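Local coordinates for protein integral membrane indolylacetylinositol arabinosyltransferase EmbB (Mycolicibacterium smegmatis MC2 155, PDB 7BVC) that probably transfers arabinose units to build the arabinan of mycobacterial cell-wall arabinogalactan, working as an integral membrane glycosyltransferase, at residues Q834-L846 / A927-Q941. Sequence-based numbering, arbitrary orientation.
With CA (calcium ion), chain K.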
loop_
_atom_site.group_PDB
_atom_site.type_symbol
_atom_site.label_atom_id
_atom_site.label_comp_id
_atom_site.label_asym_id
_atom_site.label_seq_id
_atom_site.Cartn_x
_atom_site.Cartn_y
_atom_site.Cartn_z
ATOM N N GLN B 834 20.547 7.586 -35.150
ATOM C CA GLN B 834 19.649 6.448 -35.213
ATOM C C GLN B 834 19.433 6.010 -36.659
ATOM O O GLN B 834 19.670 6.760 -37.609
ATOM C CB GLN B 834 18.318 6.789 -34.549
ATOM C CG GLN B 834 18.481 7.379 -33.163
ATOM C CD GLN B 834 19.386 6.545 -32.279
ATOM O OE1 GLN B 834 19.282 5.318 -32.245
ATOM N NE2 GLN B 834 20.280 7.208 -31.556
ATOM N N GLN B 835 18.972 4.772 -36.815
ATOM C CA GLN B 835 18.906 4.149 -38.128
ATOM C C GLN B 835 17.972 2.951 -38.060
ATOM O O GLN B 835 17.651 2.451 -36.979
ATOM C CB GLN B 835 20.301 3.725 -38.601
ATOM C CG GLN B 835 20.433 3.465 -40.090
ATOM C CD GLN B 835 21.849 3.099 -40.478
ATOM O OE1 GLN B 835 22.701 2.877 -39.619
ATOM N NE2 GLN B 835 22.108 3.031 -41.778
ATOM N N GLU B 836 17.537 2.501 -39.233
ATOM C CA GLU B 836 16.792 1.258 -39.375
ATOM C C GLU B 836 17.789 0.140 -39.645
ATOM O O GLU B 836 18.590 0.232 -40.582
ATOM C CB GLU B 836 15.769 1.354 -40.503
ATOM C CG GLU B 836 14.558 2.205 -40.174
ATOM C CD GLU B 836 13.515 2.165 -41.270
ATOM O OE1 GLU B 836 13.892 2.308 -42.452
ATOM O OE2 GLU B 836 12.322 1.987 -40.950
ATOM N N SER B 837 17.738 -0.908 -38.831
ATOM C CA SER B 837 18.750 -1.952 -38.834
ATOM C C SER B 837 18.159 -3.270 -39.316
ATOM O O SER B 837 17.017 -3.607 -38.992
ATOM C CB SER B 837 19.342 -2.131 -37.436
ATOM O OG SER B 837 20.257 -1.092 -37.137
ATOM N N ARG B 838 18.946 -4.006 -40.097
ATOM C CA ARG B 838 18.569 -5.327 -40.570
ATOM C C ARG B 838 19.763 -6.259 -40.438
ATOM O O ARG B 838 20.913 -5.820 -40.352
ATOM C CB ARG B 838 18.083 -5.299 -42.024
ATOM C CG ARG B 838 16.651 -4.833 -42.198
ATOM C CD ARG B 838 16.586 -3.336 -42.433
ATOM N NE ARG B 838 15.218 -2.867 -42.621
ATOM C CZ ARG B 838 14.697 -2.544 -43.799
ATOM N NH1 ARG B 838 15.432 -2.638 -44.898
ATOM N NH2 ARG B 838 13.442 -2.125 -43.879
ATOM N N LEU B 839 19.478 -7.557 -40.430
ATOM C CA LEU B 839 20.512 -8.572 -40.295
ATOM C C LEU B 839 19.928 -9.916 -40.695
ATOM O O LEU B 839 18.799 -10.241 -40.325
ATOM C CB LEU B 839 21.055 -8.625 -38.857
ATOM C CG LEU B 839 22.159 -9.630 -38.511
ATOM C CD1 LEU B 839 23.145 -9.018 -37.535
ATOM C CD2 LEU B 839 21.565 -10.894 -37.917
ATOM N N SER B 840 20.703 -10.684 -41.454
ATOM C CA SER B 840 20.302 -12.028 -41.856
ATOM C C SER B 840 21.556 -12.890 -41.858
ATOM O O SER B 840 22.387 -12.772 -42.762
ATOM C CB SER B 840 19.634 -12.022 -43.227
ATOM O OG SER B 840 18.400 -11.328 -43.183
ATOM N N SER B 841 21.685 -13.756 -40.857
ATOM C CA SER B 841 22.909 -14.515 -40.671
ATOM C C SER B 841 23.072 -15.549 -41.781
ATOM O O SER B 841 22.231 -15.695 -42.671
ATOM C CB SER B 841 22.906 -15.193 -39.305
ATOM O OG SER B 841 22.910 -14.234 -38.264
ATOM N N ALA B 842 24.185 -16.273 -41.725
ATOM C CA ALA B 842 24.402 -17.382 -42.633
ATOM C C ALA B 842 23.502 -18.553 -42.250
ATOM O O ALA B 842 22.789 -18.524 -41.244
ATOM C CB ALA B 842 25.868 -17.808 -42.619
ATOM N N TRP B 843 23.545 -19.598 -43.067
ATOM C CA TRP B 843 22.750 -20.794 -42.824
ATOM C C TRP B 843 23.490 -21.691 -41.839
ATOM O O TRP B 843 24.596 -22.159 -42.127
ATOM C CB TRP B 843 22.475 -21.533 -44.129
ATOM C CG TRP B 843 21.549 -20.807 -45.054
ATOM C CD1 TRP B 843 21.858 -20.275 -46.269
ATOM C CD2 TRP B 843 20.159 -20.537 -44.840
ATOM N NE1 TRP B 843 20.748 -19.691 -46.826
ATOM C CE2 TRP B 843 19.691 -19.838 -45.968
ATOM C CE3 TRP B 843 19.266 -20.820 -43.804
ATOM C CZ2 TRP B 843 18.372 -19.418 -46.088
ATOM C CZ3 TRP B 843 17.955 -20.400 -43.926
ATOM C CH2 TRP B 843 17.521 -19.709 -45.059
ATOM N N TYR B 844 22.879 -21.932 -40.684
ATOM C CA TYR B 844 23.480 -22.735 -39.630
ATOM C C TYR B 844 22.922 -24.151 -39.703
ATOM O O TYR B 844 21.703 -24.341 -39.713
ATOM C CB TYR B 844 23.219 -22.115 -38.259
ATOM C CG TYR B 844 24.083 -20.911 -37.966
ATOM C CD1 TYR B 844 25.424 -21.059 -37.648
ATOM C CD2 TYR B 844 23.559 -19.627 -38.017
ATOM C CE1 TYR B 844 26.220 -19.964 -37.385
ATOM C CE2 TYR B 844 24.350 -18.526 -37.755
ATOM C CZ TYR B 844 25.678 -18.702 -37.440
ATOM O OH TYR B 844 26.472 -17.612 -37.175
ATOM N N GLU B 845 23.819 -25.133 -39.750
ATOM C CA GLU B 845 23.427 -26.530 -39.878
ATOM C C GLU B 845 22.535 -26.957 -38.716
ATOM O O GLU B 845 22.616 -26.418 -37.611
ATOM C CB GLU B 845 24.675 -27.414 -39.932
ATOM C CG GLU B 845 24.409 -28.900 -40.130
ATOM C CD GLU B 845 25.654 -29.750 -39.950
ATOM O OE1 GLU B 845 26.726 -29.184 -39.652
ATOM O OE2 GLU B 845 25.558 -30.985 -40.104
ATOM N N LEU B 846 21.659 -27.944 -38.983
ATOM C CA LEU B 846 20.939 -28.648 -37.935
ATOM C C LEU B 846 21.602 -29.998 -37.676
ATOM O O LEU B 846 22.183 -30.591 -38.590
ATOM C CB LEU B 846 19.471 -28.850 -38.323
ATOM C CG LEU B 846 18.521 -27.714 -37.937
ATOM C CD1 LEU B 846 17.117 -27.997 -38.437
ATOM C CD2 LEU B 846 18.517 -27.479 -36.435
ATOM N N ALA B 927 13.605 -29.760 -42.300
ATOM C CA ALA B 927 14.433 -28.565 -42.215
ATOM C C ALA B 927 15.906 -28.941 -42.244
ATOM O O ALA B 927 16.328 -29.925 -41.631
ATOM C CB ALA B 927 14.113 -27.783 -40.946
ATOM N N VAL B 928 16.697 -28.148 -42.969
ATOM C CA VAL B 928 18.098 -28.447 -43.212
ATOM C C VAL B 928 19.022 -27.457 -42.517
ATOM O O VAL B 928 20.074 -27.845 -41.997
ATOM C CB VAL B 928 18.393 -28.492 -44.724
ATOM C CG1 VAL B 928 19.811 -28.969 -44.983
ATOM C CG2 VAL B 928 17.386 -29.386 -45.410
ATOM N N ALA B 929 18.651 -26.180 -42.486
ATOM C CA ALA B 929 19.493 -25.170 -41.871
ATOM C C ALA B 929 18.620 -24.099 -41.238
ATOM O O ALA B 929 17.408 -24.040 -41.454
ATOM C CB ALA B 929 20.457 -24.550 -42.883
ATOM N N VAL B 930 19.274 -23.225 -40.479
ATOM C CA VAL B 930 18.611 -22.250 -39.622
ATOM C C VAL B 930 19.414 -20.957 -39.661
ATOM O O VAL B 930 20.647 -20.981 -39.706
ATOM C CB VAL B 930 18.477 -22.803 -38.184
ATOM C CG1 VAL B 930 18.303 -21.693 -37.184
ATOM C CG2 VAL B 930 17.310 -23.774 -38.096
ATOM N N ARG B 931 18.714 -19.823 -39.660
ATOM C CA ARG B 931 19.379 -18.527 -39.614
ATOM C C ARG B 931 18.529 -17.552 -38.812
ATOM O O ARG B 931 17.334 -17.762 -38.596
ATOM C CB ARG B 931 19.649 -17.967 -41.012
ATOM C CG ARG B 931 18.413 -17.520 -41.767
ATOM C CD ARG B 931 18.796 -16.984 -43.134
ATOM N NE ARG B 931 17.636 -16.535 -43.893
ATOM C CZ ARG B 931 17.699 -16.042 -45.125
ATOM N NH1 ARG B 931 16.592 -15.658 -45.746
ATOM N NH2 ARG B 931 18.870 -15.941 -45.740
ATOM N N VAL B 932 19.170 -16.470 -38.379
ATOM C CA VAL B 932 18.550 -15.463 -37.526
ATOM C C VAL B 932 18.196 -14.250 -38.371
ATOM O O VAL B 932 19.045 -13.724 -39.100
ATOM C CB VAL B 932 19.482 -15.064 -36.370
ATOM C CG1 VAL B 932 18.762 -14.143 -35.398
ATOM C CG2 VAL B 932 20.008 -16.298 -35.661
ATOM N N VAL B 933 16.948 -13.801 -38.269
ATOM C CA VAL B 933 16.488 -12.581 -38.921
ATOM C C VAL B 933 16.103 -11.592 -37.827
ATOM O O VAL B 933 15.130 -11.806 -37.093
ATOM C CB VAL B 933 15.326 -12.841 -39.894
ATOM C CG1 VAL B 933 15.836 -13.543 -41.138
ATOM C CG2 VAL B 933 14.247 -13.689 -39.247
ATOM N N ALA B 934 16.882 -10.523 -37.699
ATOM C CA ALA B 934 16.659 -9.506 -36.685
ATOM C C ALA B 934 16.365 -8.174 -37.355
ATOM O O ALA B 934 16.895 -7.873 -38.428
ATOM C CB ALA B 934 17.867 -9.366 -35.755
ATOM N N GLU B 935 15.512 -7.379 -36.717
ATOM C CA GLU B 935 15.089 -6.110 -37.296
ATOM C C GLU B 935 14.647 -5.168 -36.188
ATOM O O GLU B 935 13.841 -5.544 -35.327
ATOM C CB GLU B 935 13.966 -6.324 -38.310
ATOM C CG GLU B 935 13.594 -5.082 -39.092
ATOM C CD GLU B 935 12.563 -5.367 -40.162
ATOM O OE1 GLU B 935 12.110 -6.528 -40.256
ATOM O OE2 GLU B 935 12.212 -4.439 -40.918
ATOM N N ASP B 936 15.185 -3.948 -36.226
ATOM C CA ASP B 936 14.890 -2.875 -35.282
ATOM C C ASP B 936 14.509 -1.641 -36.087
ATOM O O ASP B 936 15.361 -1.044 -36.752
ATOM C CB ASP B 936 16.091 -2.597 -34.378
ATOM C CG ASP B 936 16.010 -1.246 -33.693
ATOM O OD1 ASP B 936 15.420 -1.169 -32.598
ATOM O OD2 ASP B 936 16.547 -0.263 -34.244
ATOM N N LEU B 937 13.234 -1.260 -36.031
ATOM C CA LEU B 937 12.705 -0.184 -36.861
ATOM C C LEU B 937 12.302 1.048 -36.061
ATOM O O LEU B 937 11.569 1.897 -36.582
ATOM C CB LEU B 937 11.511 -0.684 -37.673
ATOM C CG LEU B 937 11.776 -1.836 -38.641
ATOM C CD1 LEU B 937 10.507 -2.183 -39.397
ATOM C CD2 LEU B 937 12.899 -1.484 -39.602
ATOM N N SER B 938 12.749 1.170 -34.816
ATOM C CA SER B 938 12.440 2.325 -33.983
ATOM C C SER B 938 13.653 3.240 -33.914
ATOM O O SER B 938 14.775 2.771 -33.694
ATOM C CB SER B 938 12.024 1.888 -32.578
ATOM O OG SER B 938 11.527 2.983 -31.831
ATOM N N LEU B 939 13.427 4.537 -34.105
ATOM C CA LEU B 939 14.495 5.523 -34.039
ATOM C C LEU B 939 14.684 6.099 -32.643
ATOM O O LEU B 939 15.473 7.032 -32.475
ATOM C CB LEU B 939 14.241 6.662 -35.026
ATOM C CG LEU B 939 14.247 6.349 -36.519
ATOM C CD1 LEU B 939 14.107 7.643 -37.294
ATOM C CD2 LEU B 939 15.510 5.612 -36.919
ATOM N N SER B 940 13.971 5.586 -31.646
ATOM C CA SER B 940 14.240 6.000 -30.282
ATOM C C SER B 940 15.569 5.415 -29.819
ATOM O O SER B 940 16.030 4.381 -30.312
ATOM C CB SER B 940 13.115 5.559 -29.349
ATOM O OG SER B 940 13.518 5.634 -27.995
ATOM N N GLN B 941 16.195 6.091 -28.855
ATOM C CA GLN B 941 17.501 5.642 -28.392
ATOM C C GLN B 941 17.391 4.458 -27.440
ATOM O O GLN B 941 18.314 3.642 -27.365
ATOM C CB GLN B 941 18.251 6.789 -27.717
ATOM C CG GLN B 941 19.753 6.572 -27.642
ATOM C CD GLN B 941 20.464 7.663 -26.871
ATOM O OE1 GLN B 941 19.832 8.507 -26.240
ATOM N NE2 GLN B 941 21.790 7.650 -26.920
HETATM CA CA CA K . 16.952 1.937 -32.731
#
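Arg-931 and Trp-843 meet where strand 837-845, an outer strand of a four-stranded antiparallel sheet, runs beside strand 929-936 in the C-terminal domain, whose sequence family belongs to the galactose-binding-domain-like clan. The pair illustrates how a long cationic side chain can be laid flat on an indole. The CB of Arg-931 starts against the carbonyl of Ala-842, 3.2 Å from its O. With CG between the backbone N and the carbonyl carbon (chi1 70°) and the chain fully extended from there, CG passes beside CZ3 of Trp-843, and Arg-931 CD sits over the six-membered ring of Trp-843, 3.6 Å from its centroid, in a CH-pi contact. Arg-931 NE follows at 3.4 Å from CH2 of Trp-843; CZ and NH2 then lie over CZ2. Guanidinium and indole planes are 9° apart, an offset face-to-face arrangement, while NH1 forms a salt bridge with Glu-886 OE1 on strand 882-889.

The strand around this pair is interrupted. Ser-837 to Ser-840 and Tyr-844 to Glu-845 pair with strand 929-936 in registers one residue apart, the intervening residues taking up the shift. On the far side of the break, Tyr-844 N donates to Val-930 O at 2.6 Å; at its start, Ser-841 N donates to Val-932 O at 3.2 Å, while Ser-841 OG hydrogen-bonds to the backbone O of Leu-761.

Toward the other end, Ser-837 N bonds almost straight (177°) to Asp-936 O. The carboxylate of Asp-936 binds calcium through OD2 at 2.7 Å, and the ion is also held by Asp-943 O and, at 2.5 Å, by Ser-938 O.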